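Local coordinates for protein mediator of RNA polymerase II transcription subunit 18 (Schizosaccharomyces pombe, PDB 3C0T) that serves as a component of the Mediator complex, a coactivator that relays information from gene-specific regulators to the basal RNA polymerase II machinery, at residues P52-S60 against T76-N85. Sequence-based numbering, arbitrary orientation.
Sequences PDSWLRLCS and TQWSMYLEGN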
ATOM      1  N   PRO A  52       7.974  -7.244  12.030  1.00 72.09           N
ATOM      2  CA  PRO A  52       6.889  -7.118  11.052  1.00 68.47           C
ATOM      3  C   PRO A  52       7.169  -7.603   9.629  1.00 64.30           C
ATOM      4  O   PRO A  52       6.232  -7.863   8.873  1.00 63.26           O
ATOM      5  CB  PRO A  52       6.528  -5.630  11.118  1.00 69.13           C
ATOM      6  CG  PRO A  52       7.759  -4.983  11.666  1.00 71.14           C
ATOM      7  CD  PRO A  52       8.213  -5.958  12.704  1.00 70.74           C
ATOM      8  N   ASP A  53       8.436  -7.743   9.259  1.00 61.13           N
ATOM      9  CA  ASP A  53       8.763  -8.221   7.918  1.00 59.19           C
ATOM     10  C   ASP A  53       8.412  -9.696   7.757  1.00 57.92           C
ATOM     11  O   ASP A  53       8.550 -10.263   6.669  1.00 57.43           O
ATOM     12  CB  ASP A  53      10.249  -8.023   7.606  1.00 60.69           C
ATOM     13  CG  ASP A  53      11.161  -8.746   8.588  1.00 63.17           C
ATOM     14  OD1 ASP A  53      12.376  -8.819   8.316  1.00 65.60           O
ATOM     15  OD2 ASP A  53      10.674  -9.232   9.630  1.00 64.21           O
ATOM     16  N   SER A  54       7.972 -10.321   8.844  1.00 55.75           N
ATOM     17  CA  SER A  54       7.595 -11.732   8.814  1.00 54.20           C
ATOM     18  C   SER A  54       6.086 -11.876   9.017  1.00 51.47           C
ATOM     19  O   SER A  54       5.567 -12.990   9.084  1.00 51.34           O
ATOM     20  CB  SER A  54       8.334 -12.512   9.906  1.00 52.92           C
ATOM     21  OG  SER A  54       7.847 -12.163  11.195  1.00 55.40           O
ATOM     22  N   TRP A  55       5.390 -10.748   9.123  1.00 49.52           N
ATOM     23  CA  TRP A  55       3.941 -10.766   9.309  1.00 47.42           C
ATOM     24  C   TRP A  55       3.243 -10.990   7.969  1.00 46.80           C
ATOM     25  O   TRP A  55       3.706 -10.520   6.921  1.00 45.66           O
ATOM     26  CB  TRP A  55       3.470  -9.453   9.936  1.00 45.55           C
ATOM     27  CG  TRP A  55       4.047  -9.197  11.306  1.00 49.20           C
ATOM     28  CD1 TRP A  55       5.040  -9.911  11.933  1.00 48.19           C
ATOM     29  CD2 TRP A  55       3.672  -8.152  12.217  1.00 48.91           C
ATOM     30  NE1 TRP A  55       5.300  -9.372  13.171  1.00 48.48           N
ATOM     31  CE2 TRP A  55       4.480  -8.294  13.373  1.00 48.93           C
ATOM     32  CE3 TRP A  55       2.735  -7.109  12.168  1.00 49.09           C
ATOM     33  CZ2 TRP A  55       4.377  -7.432  14.476  1.00 49.04           C
ATOM     34  CZ3 TRP A  55       2.628  -6.248  13.266  1.00 51.03           C
ATOM     35  CH2 TRP A  55       3.449  -6.417  14.405  1.00 51.75           C
ATOM     36  N   LEU A  56       2.139 -11.727   8.015  1.00 46.57           N
ATOM     37  CA  LEU A  56       1.348 -12.039   6.832  1.00 47.02           C
ATOM     38  C   LEU A  56       0.353 -10.918   6.593  1.00 46.74           C
ATOM     39  O   LEU A  56      -0.461 -10.598   7.463  1.00 45.61           O
ATOM     40  CB  LEU A  56       0.608 -13.367   7.036  1.00 48.82           C
ATOM     41  CG  LEU A  56       1.185 -14.644   6.407  1.00 52.57           C
ATOM     42  CD1 LEU A  56       2.634 -14.468   6.017  1.00 52.65           C
ATOM     43  CD2 LEU A  56       1.029 -15.791   7.392  1.00 53.02           C
ATOM     44  N   ARG A  57       0.422 -10.326   5.408  1.00 46.05           N
ATOM     45  CA  ARG A  57      -0.455  -9.223   5.042  1.00 46.24           C
ATOM     46  C   ARG A  57      -1.424  -9.699   3.969  1.00 46.61           C
ATOM     47  O   ARG A  57      -1.035  -9.943   2.828  1.00 46.95           O
ATOM     48  CB  ARG A  57       0.412  -8.060   4.550  1.00 45.58           C
ATOM     49  CG  ARG A  57       1.407  -7.622   5.620  1.00 43.56           C
ATOM     50  CD  ARG A  57       2.561  -6.762   5.110  1.00 45.26           C
ATOM     51  NE  ARG A  57       3.514  -6.533   6.196  1.00 45.06           N
ATOM     52  CZ  ARG A  57       3.287  -5.723   7.226  1.00 44.49           C
ATOM     53  NH1 ARG A  57       2.149  -5.052   7.301  1.00 42.93           N
ATOM     54  NH2 ARG A  57       4.168  -5.624   8.213  1.00 45.14           N
ATOM     55  N   LEU A  58      -2.688  -9.850   4.352  1.00 46.70           N
ATOM     56  CA  LEU A  58      -3.711 -10.333   3.439  1.00 46.50           C
ATOM     57  C   LEU A  58      -4.501  -9.211   2.798  1.00 46.85           C
ATOM     58  O   LEU A  58      -4.994  -8.309   3.477  1.00 46.60           O
ATOM     59  CB  LEU A  58      -4.659 -11.280   4.177  1.00 48.84           C
ATOM     60  CG  LEU A  58      -4.211 -12.728   4.458  1.00 49.33           C
ATOM     61  CD1 LEU A  58      -2.716 -12.871   4.404  1.00 47.08           C
ATOM     62  CD2 LEU A  58      -4.729 -13.130   5.834  1.00 52.01           C
ATOM     63  N   CYS A  59      -4.624  -9.275   1.478  1.00 46.28           N
ATOM     64  CA  CYS A  59      -5.344  -8.251   0.752  1.00 45.48           C
ATOM     65  C   CYS A  59      -6.488  -8.811  -0.069  1.00 45.63           C
ATOM     66  O   CYS A  59      -6.317  -9.748  -0.849  1.00 43.51           O
ATOM     67  CB  CYS A  59      -4.398  -7.481  -0.168  1.00 44.16           C
ATOM     68  SG  CYS A  59      -5.252  -6.239  -1.164  1.00 45.93           S
ATOM     69  N   SER A  60      -7.661  -8.226   0.125  1.00 45.10           N
ATOM     70  CA  SER A  60      -8.840  -8.626  -0.611  1.00 47.13           C
ATOM     71  C   SER A  60      -9.362  -7.412  -1.361  1.00 49.08           C
ATOM     72  O   SER A  60      -9.482  -6.322  -0.794  1.00 47.74           O
ATOM     73  CB  SER A  60      -9.918  -9.133   0.341  1.00 47.91           C
ATOM     74  OG  SER A  60     -11.153  -9.243  -0.339  1.00 48.44           O
ATOM     75  N   THR A  76     -14.164 -14.605  -0.978  1.00 87.58           N
ATOM     76  CA  THR A  76     -13.141 -13.802  -1.647  1.00 85.34           C
ATOM     77  C   THR A  76     -11.823 -14.516  -1.859  1.00 82.76           C
ATOM     78  O   THR A  76     -11.521 -15.537  -1.233  1.00 82.73           O
ATOM     79  CB  THR A  76     -12.784 -12.513  -0.863  1.00 86.65           C
ATOM     80  OG1 THR A  76     -13.971 -11.910  -0.341  1.00 89.41           O
ATOM     81  CG2 THR A  76     -12.085 -11.512  -1.786  1.00 86.12           C
ATOM     82  N   GLN A  77     -11.038 -13.941  -2.757  1.00 79.25           N
ATOM     83  CA  GLN A  77      -9.717 -14.436  -3.061  1.00 74.81           C
ATOM     84  C   GLN A  77      -8.814 -13.456  -2.322  1.00 70.69           C
ATOM     85  O   GLN A  77      -9.009 -12.242  -2.402  1.00 70.49           O
ATOM     86  CB  GLN A  77      -9.460 -14.370  -4.567  1.00 76.08           C
ATOM     87  CG  GLN A  77      -8.140 -14.989  -4.997  1.00 79.78           C
ATOM     88  CD  GLN A  77      -8.014 -15.111  -6.504  1.00 81.03           C
ATOM     89  OE1 GLN A  77      -7.056 -15.695  -7.010  1.00 82.74           O
ATOM     90  NE2 GLN A  77      -8.982 -14.558  -7.231  1.00 81.70           N
ATOM     91  N   TRP A  78      -7.852 -13.980  -1.576  1.00 65.62           N
ATOM     92  CA  TRP A  78      -6.935 -13.131  -0.838  1.00 61.28           C
ATOM     93  C   TRP A  78      -5.538 -13.235  -1.394  1.00 59.14           C
ATOM     94  O   TRP A  78      -5.089 -14.313  -1.762  1.00 60.13           O
ATOM     95  CB  TRP A  78      -6.861 -13.538   0.635  1.00 60.15           C
ATOM     96  CG  TRP A  78      -8.092 -13.296   1.428  1.00 57.90           C
ATOM     97  CD1 TRP A  78      -9.169 -14.125   1.550  1.00 56.66           C
ATOM     98  CD2 TRP A  78      -8.375 -12.149   2.232  1.00 56.77           C
ATOM     99  NE1 TRP A  78     -10.105 -13.566   2.386  1.00 56.40           N
ATOM    100  CE2 TRP A  78      -9.641 -12.352   2.820  1.00 57.45           C
ATOM    101  CE3 TRP A  78      -7.677 -10.967   2.517  1.00 55.12           C
ATOM    102  CZ2 TRP A  78     -10.229 -11.413   3.677  1.00 55.27           C
ATOM    103  CZ3 TRP A  78      -8.260 -10.036   3.365  1.00 53.54           C
ATOM    104  CH2 TRP A  78      -9.525 -10.267   3.937  1.00 55.39           C
ATOM    105  N   SER A  79      -4.855 -12.106  -1.474  1.00 56.94           N
ATOM    106  CA  SER A  79      -3.474 -12.114  -1.908  1.00 53.70           C
ATOM    107  C   SER A  79      -2.741 -12.069  -0.576  1.00 53.59           C
ATOM    108  O   SER A  79      -3.132 -11.338   0.339  1.00 52.80           O
ATOM    109  CB  SER A  79      -3.155 -10.889  -2.752  1.00 54.38           C
ATOM    110  OG  SER A  79      -3.636 -11.063  -4.070  1.00 57.09           O
ATOM    111  N   MET A  80      -1.698 -12.870  -0.451  1.00 53.02           N
ATOM    112  CA  MET A  80      -0.951 -12.933   0.789  1.00 53.93           C
ATOM    113  C   MET A  80       0.444 -12.365   0.576  1.00 52.96           C
ATOM    114  O   MET A  80       1.189 -12.828  -0.285  1.00 53.72           O
ATOM    115  CB  MET A  80      -0.898 -14.382   1.248  1.00 55.25           C
ATOM    116  CG  MET A  80      -0.480 -14.591   2.672  1.00 61.47           C
ATOM    117  SD  MET A  80      -0.980 -16.252   3.177  1.00 68.31           S
ATOM    118  CE  MET A  80       0.080 -17.237   2.150  1.00 63.68           C
ATOM    119  N   TYR A  81       0.796 -11.355   1.361  1.00 51.75           N
ATOM    120  CA  TYR A  81       2.094 -10.728   1.211  1.00 51.57           C
ATOM    121  C   TYR A  81       3.043 -10.817   2.393  1.00 51.67           C
ATOM    122  O   TYR A  81       2.636 -10.875   3.553  1.00 52.42           O
ATOM    123  CB  TYR A  81       1.936  -9.244   0.876  1.00 51.07           C
ATOM    124  CG  TYR A  81       1.310  -8.929  -0.462  1.00 51.83           C
ATOM    125  CD1 TYR A  81      -0.073  -8.972  -0.639  1.00 50.44           C
ATOM    126  CD2 TYR A  81       2.102  -8.537  -1.543  1.00 52.12           C
ATOM    127  CE1 TYR A  81      -0.651  -8.624  -1.858  1.00 51.41           C
ATOM    128  CE2 TYR A  81       1.534  -8.189  -2.767  1.00 51.40           C
ATOM    129  CZ  TYR A  81       0.159  -8.232  -2.918  1.00 52.60           C
ATOM    130  OH  TYR A  81      -0.408  -7.878  -4.127  1.00 54.35           O
ATOM    131  N   LEU A  82       4.327 -10.811   2.060  1.00 52.57           N
ATOM    132  CA  LEU A  82       5.406 -10.800   3.035  1.00 53.89           C
ATOM    133  C   LEU A  82       6.250  -9.623   2.560  1.00 53.69           C
ATOM    134  O   LEU A  82       6.885  -9.687   1.503  1.00 55.23           O
ATOM    135  CB  LEU A  82       6.225 -12.094   2.993  1.00 53.36           C
ATOM    136  CG  LEU A  82       5.652 -13.281   3.771  1.00 56.31           C
ATOM    137  CD1 LEU A  82       6.601 -14.467   3.641  1.00 56.25           C
ATOM    138  CD2 LEU A  82       5.471 -12.906   5.245  1.00 55.24           C
ATOM    139  N   GLU A  83       6.234  -8.538   3.322  1.00 52.96           N
ATOM    140  CA  GLU A  83       6.992  -7.357   2.936  1.00 53.59           C
ATOM    141  C   GLU A  83       8.167  -7.135   3.874  1.00 53.26           C
ATOM    142  O   GLU A  83       7.996  -6.999   5.084  1.00 51.59           O
ATOM    143  CB  GLU A  83       6.065  -6.136   2.913  1.00 51.86           C
ATOM    144  CG  GLU A  83       4.764  -6.413   2.152  1.00 54.68           C
ATOM    145  CD  GLU A  83       3.824  -5.224   2.089  1.00 55.20           C
ATOM    146  OE1 GLU A  83       3.805  -4.417   3.044  1.00 55.61           O
ATOM    147  OE2 GLU A  83       3.088  -5.108   1.083  1.00 56.61           O
ATOM    148  N   GLY A  84       9.365  -7.117   3.302  1.00 53.95           N
ATOM    149  CA  GLY A  84      10.557  -6.910   4.097  1.00 55.99           C
ATOM    150  C   GLY A  84      10.838  -5.436   4.299  1.00 57.33           C
ATOM    151  O   GLY A  84      10.113  -4.578   3.793  1.00 57.75           O
ATOM    152  N   ASN A  85      11.889  -5.142   5.056  1.00 57.84           N
ATOM    153  CA  ASN A  85      12.287  -3.766   5.318  1.00 57.62           C
ATOM    154  C   ASN A  85      13.037  -3.281   4.083  1.00 57.29           C
ATOM    155  O   ASN A  85      13.715  -4.071   3.420  1.00 57.48           O
ATOM    156  CB  ASN A  85      13.198  -3.719   6.544  1.00 58.13           C
ATOM    157  CG  ASN A  85      12.537  -4.305   7.786  1.00 60.10           C
ATOM    158  OD1 ASN A  85      13.213  -4.823   8.668  1.00 61.53           O
ATOM    159  ND2 ASN A  85      11.213  -4.217   7.860  1.00 59.97           N
TER
HETATM  160  O   HOH W   1       5.391  -8.681   6.093  1.00 47.92           O
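One water is gripped from both strands: R57 NE and the backbone N of E83 each donate to its oxygen at 2.9 Å, while P52 O and W55 O lie near enough to compete for its protons. P52 O is itself shared, taking the W55 N-H of the 3-10 turn on one face of its carbonyl plane and R57 NH2, at 3.1 Å, on the other. Arginine suits this place because its chain runs extended from CG to NE, with CG beside the backbone N (chi1 -58°), and delivers several N-H groups to different acceptors; NH1 and NH2 also bond to the backbone of another protein's chain. E83 crosses it nearly at right angles, and OE1 stays 3.8 Å from R57 NE, well out of the guanidinium plane, giving a long salt bridge of charge alone. A leucine in place of R57 would probably leave the water and P52 O each short of a donor, and E83 without this positive neighbour.

Beyond the turn the strands pair antiparallel, R57 with Y81 and C59 with S79 as hydrogen-bonded pairs; Y81 N reaches R57 O at 2.7 Å. On the face carrying L58 and M80, apolar chains do the joining: L58 CD1 lies alongside M80 CG at 3.3 Å, and L56 CD1 meets L82 CD2 in the same parallel fashion. S60 is small enough for its CB to sit over one face of the W78 ring, S60 CB lying 3.6 Å from the centroid of the six-membered ring, a CH-pi contact.

Strands 27-41 and 95-104 continue the pairing outward, within a sheet whose strand order closes into an antiparallel barrel. Backbone bonds and apolar contacts thus hold most of the pair, while R57, where strand 56-60 begins and strand 78-83 finishes, ties E83 by water and charge and also binds the partner protein.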